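Local atomic coordinates of zinc phosphodiesterase ELAC protein 1 (Homo sapiens, PDB entry 3ZWF), a protein that acts as a zinc-dependent tRNA 3'-processing endonuclease and repairs tRNAs by removing a 2',3'-cyclic phosphate after their cleavage by ANKZF1. Residues F176-R181 against G250-V255. Residues are numbered along the deposited sequence; the frame is centred on the assembly and turned at random.
With ZN (zinc ion), chain E; ZN (zinc ion), chain D; PO4 (phosphate ion), chain F.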
ATOM      1  N   PHE A 176       0.267  11.475 -23.048  1.00 29.29           N
ATOM      2  CA  PHE A 176       0.610  10.808 -24.295  1.00 29.85           C
ATOM      3  C   PHE A 176       0.973   9.346 -24.027  1.00 29.03           C
ATOM      4  O   PHE A 176       1.272   8.958 -22.898  1.00 29.27           O
ATOM      5  CB  PHE A 176       1.735  11.536 -25.053  1.00 30.71           C
ATOM      6  CG  PHE A 176       2.998  11.789 -24.237  1.00 30.33           C
ATOM      7  CD1 PHE A 176       3.097  12.859 -23.372  1.00 30.14           C
ATOM      8  CD2 PHE A 176       4.079  10.922 -24.333  1.00 30.29           C
ATOM      9  CE1 PHE A 176       4.224  13.056 -22.629  1.00 30.36           C
ATOM     10  CE2 PHE A 176       5.257  11.131 -23.608  1.00 31.09           C
ATOM     11  CZ  PHE A 176       5.331  12.211 -22.745  1.00 29.91           C
ATOM     12  N   ARG A 177       0.944   8.557 -25.090  1.00 29.58           N
ATOM     13  CA  ARG A 177       1.044   7.112 -24.993  1.00 29.10           C
ATOM     14  C   ARG A 177       2.495   6.654 -25.022  1.00 28.95           C
ATOM     15  O   ARG A 177       3.304   7.112 -25.874  1.00 29.72           O
ATOM     16  CB  ARG A 177       0.298   6.429 -26.126  1.00 29.97           C
ATOM     17  CG  ARG A 177      -1.208   6.723 -26.141  1.00 30.20           C
ATOM     18  CD  ARG A 177      -1.848   6.145 -27.390  1.00 31.32           C
ATOM     19  NE  ARG A 177      -1.333   6.816 -28.567  1.00 32.53           N
ATOM     20  CZ  ARG A 177      -1.356   6.331 -29.800  1.00 33.74           C
ATOM     21  NH1 ARG A 177      -1.889   5.144 -30.060  1.00 33.95           N
ATOM     22  NH2 ARG A 177      -0.839   7.049 -30.791  1.00 34.90           N
ATOM     23  N   LEU A 178       2.768   5.746 -24.093  1.00 28.05           N
ATOM     24  CA  LEU A 178       4.025   5.014 -23.999  1.00 27.85           C
ATOM     25  C   LEU A 178       3.818   3.527 -24.216  1.00 27.90           C
ATOM     26  O   LEU A 178       2.690   3.043 -24.157  1.00 27.99           O
ATOM     27  CB  LEU A 178       4.688   5.229 -22.619  1.00 26.92           C
ATOM     28  CG  LEU A 178       4.851   6.682 -22.182  1.00 26.90           C
ATOM     29  CD1 LEU A 178       5.511   6.813 -20.810  1.00 26.15           C
ATOM     30  CD2 LEU A 178       5.741   7.442 -23.186  1.00 27.79           C
ATOM     31  N   PHE A 179       4.894   2.819 -24.534  1.00 28.14           N
ATOM     32  CA  PHE A 179       4.872   1.373 -24.710  1.00 28.34           C
ATOM     33  C   PHE A 179       5.475   0.720 -23.472  1.00 27.48           C
ATOM     34  O   PHE A 179       6.600   1.029 -23.096  1.00 27.22           O
ATOM     35  CB  PHE A 179       5.666   0.935 -25.923  1.00 29.72           C
ATOM     36  CG  PHE A 179       5.421  -0.488 -26.299  1.00 31.93           C
ATOM     37  CD1 PHE A 179       6.172  -1.519 -25.734  1.00 33.48           C
ATOM     38  CD2 PHE A 179       4.379  -0.817 -27.187  1.00 34.18           C
ATOM     39  CE1 PHE A 179       5.884  -2.856 -26.040  1.00 36.28           C
ATOM     40  CE2 PHE A 179       4.106  -2.161 -27.521  1.00 35.79           C
ATOM     41  CZ  PHE A 179       4.868  -3.178 -26.927  1.00 37.24           C
ATOM     42  N   HIS A 180       4.719  -0.187 -22.853  1.00 27.16           N
ATOM     43  CA  HIS A 180       5.177  -0.886 -21.679  1.00 26.52           C
ATOM     44  C   HIS A 180       4.532  -2.284 -21.674  1.00 26.85           C
ATOM     45  O   HIS A 180       3.808  -2.644 -22.615  1.00 28.16           O
ATOM     46  CB  HIS A 180       4.867  -0.018 -20.454  1.00 25.63           C
ATOM     47  CG  HIS A 180       5.393  -0.545 -19.139  1.00 25.04           C
ATOM     48  ND1 HIS A 180       6.697  -0.968 -18.939  1.00 25.09           N
ATOM     49  CD2 HIS A 180       4.771  -0.668 -17.942  1.00 24.50           C
ATOM     50  CE1 HIS A 180       6.830  -1.370 -17.676  1.00 24.63           C
ATOM     51  NE2 HIS A 180       5.683  -1.183 -17.051  1.00 24.28           N
ATOM     52  N   ARG A 181       4.763  -3.075 -20.626  1.00 26.59           N
ATOM     53  CA  ARG A 181       4.139  -4.401 -20.512  1.00 27.04           C
ATOM     54  C   ARG A 181       2.622  -4.296 -20.430  1.00 26.83           C
ATOM     55  O   ARG A 181       1.881  -5.176 -20.897  1.00 27.53           O
ATOM     56  CB  ARG A 181       4.656  -5.160 -19.254  1.00 28.93           C
ATOM     57  CG  ARG A 181       6.115  -5.428 -19.240  1.00 34.17           C
ATOM     58  CD  ARG A 181       6.499  -6.549 -18.237  1.00 47.65           C
ATOM     59  NE  ARG A 181       5.978  -6.395 -16.867  1.00 39.49           N
ATOM     60  CZ  ARG A 181       6.332  -5.427 -16.013  1.00 49.07           C
ATOM     61  NH1 ARG A 181       7.172  -4.442 -16.365  1.00 31.42           N
ATOM     62  NH2 ARG A 181       5.811  -5.418 -14.794  1.00 49.60           N
ATOM     63  N   GLY A 250       5.910   7.671 -17.474  1.00 24.88           N
ATOM     64  CA  GLY A 250       5.801   6.354 -16.814  1.00 24.30           C
ATOM     65  C   GLY A 250       6.788   5.334 -17.370  1.00 24.36           C
ATOM     66  O   GLY A 250       7.529   5.587 -18.348  1.00 24.85           O
ATOM     67  N   ASP A 251       6.803   4.161 -16.739  1.00 23.98           N
ATOM     68  CA  ASP A 251       7.617   3.036 -17.198  1.00 24.13           C
ATOM     69  C   ASP A 251       7.351   2.832 -18.686  1.00 24.69           C
ATOM     70  O   ASP A 251       6.224   2.890 -19.156  1.00 24.82           O
ATOM     71  CB  ASP A 251       7.232   1.733 -16.531  1.00 23.86           C
ATOM     72  CG  ASP A 251       7.476   1.721 -15.009  1.00 23.45           C
ATOM     73  OD1 ASP A 251       7.930   2.714 -14.422  1.00 23.38           O
ATOM     74  OD2 ASP A 251       7.153   0.672 -14.389  1.00 23.34           O
ATOM     75  N   CYS A 252       8.426   2.576 -19.412  1.00 25.13           N
ATOM     76  CA  CYS A 252       8.346   2.404 -20.874  1.00 25.88           C
ATOM     77  C   CYS A 252       9.666   1.908 -21.452  1.00 26.38           C
ATOM     78  O   CYS A 252      10.721   2.103 -20.876  1.00 26.19           O
ATOM     79  CB  CYS A 252       7.970   3.726 -21.552  1.00 26.27           C
ATOM     80  SG  CYS A 252       9.169   5.032 -21.482  1.00 28.33           S
ATOM     81  N   SER A 253       9.532   1.325 -22.638  1.00 28.11           N
ATOM     82  CA  SER A 253      10.625   0.950 -23.528  0.50 29.25           C
ATOM     83  C   SER A 253      10.637   1.840 -24.778  1.00 29.65           C
ATOM     84  O   SER A 253      11.502   1.693 -25.650  1.00 30.65           O
ATOM     85  CB  SER A 253      10.444  -0.507 -23.955  0.50 32.65           C
ATOM     86  OG  SER A 253      11.535  -0.973 -24.721  0.50 40.17           O
ATOM     87  N   GLY A 254       9.667   2.739 -24.861  1.00 29.29           N
ATOM     88  CA  GLY A 254       9.549   3.664 -25.984  1.00 30.79           C
ATOM     89  C   GLY A 254       8.229   4.431 -25.959  1.00 31.32           C
ATOM     90  O   GLY A 254       7.370   4.215 -25.093  1.00 30.32           O
ATOM     91  N   VAL A 255       8.089   5.340 -26.919  1.00 34.56           N
ATOM     92  CA  VAL A 255       6.911   6.187 -27.044  1.00 34.83           C
ATOM     93  C   VAL A 255       6.158   5.696 -28.266  1.00 39.44           C
ATOM     94  O   VAL A 255       6.784   5.309 -29.255  1.00 42.98           O
ATOM     95  CB  VAL A 255       7.331   7.697 -27.247  1.00 40.24           C
ATOM     96  CG1 VAL A 255       6.112   8.597 -27.486  1.00 45.21           C
ATOM     97  CG2 VAL A 255       8.156   8.181 -26.071  1.00 43.03           C
TER
HETATM   98 ZN    ZN E1364       5.499  -1.000 -14.772  1.00 30.12          ZN
HETATM   99 ZN    ZN D1363       7.347   0.377 -12.237  0.90 26.97          ZN
HETATM  100  P   PO4 F1365       7.936  -2.714 -13.212  1.00 29.50           P
HETATM  101  O1  PO4 F1365       7.148  -2.407 -14.512  1.00 26.45           O
HETATM  102  O2  PO4 F1365       6.873  -3.522 -12.299  1.00 24.35           O
HETATM  103  O3  PO4 F1365       8.219  -1.486 -12.443  1.00 35.68           O
HETATM  104  O4  PO4 F1365       9.040  -3.639 -13.589  1.00 39.19           O
HETATM  105  O   HOH W   1       5.623  -0.847 -12.719  1.00 28.39           O
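Leu178 and Val255 face each other as an antiparallel, non-hydrogen-bonded pair, their CA atoms 4.4 Å apart, where strand 171-179 runs beside the short, weakly bonded strand 254-255. Beside them Phe179 gives its N-H to Gly254 O (N to O 2.9 Å, 174° at the hydrogen), and its own O accepts Ser253 N at 3.0 Å. Cys252 CA adds a CA-H...O contact to the same Phe179 O.

Leu178 meets the other segment at three points: CB lies against Cys252 CB, CD2 touches Val255 CG2 at 3.8 Å, and CD1 packs against Gly250 O. Leu249 of strand 245-249 also touches this leucine, while Phe298 of helix 292-301 packs on Val255.

Further along, the His180 and Asp251 side chains run side by side in the same direction. Asp251 CB sits over one face of the imidazole, 3.4 Å from its centroid in a CH-pi contact, and the carboxylate stands nearly perpendicular to the ring. His180 holds CG trans to the main-chain nitrogen (chi1 -175°), which carries NE2 to the zinc ion of chain E, 2.3 Å away; ND1 is hydrogen-bonded to Gly288 O, which helps fix the ring's rotation. Asp251 OD2 bridges this zinc and the one of chain D, which also share a water. A phosphate, probably from the crystallisation liquor, spans both metals; its O1 receives Arg181 NH1 at 2.8 Å.

His60 and His62 complete the first zinc site, and Asp64, His65 and His311 the second: this is the dinuclear centre of the metallo-beta-lactamase fold of RNase Z, with His180 supplied by segment 176-181 and the bridging Asp251 by the loop between strands 245-249 and 254-255.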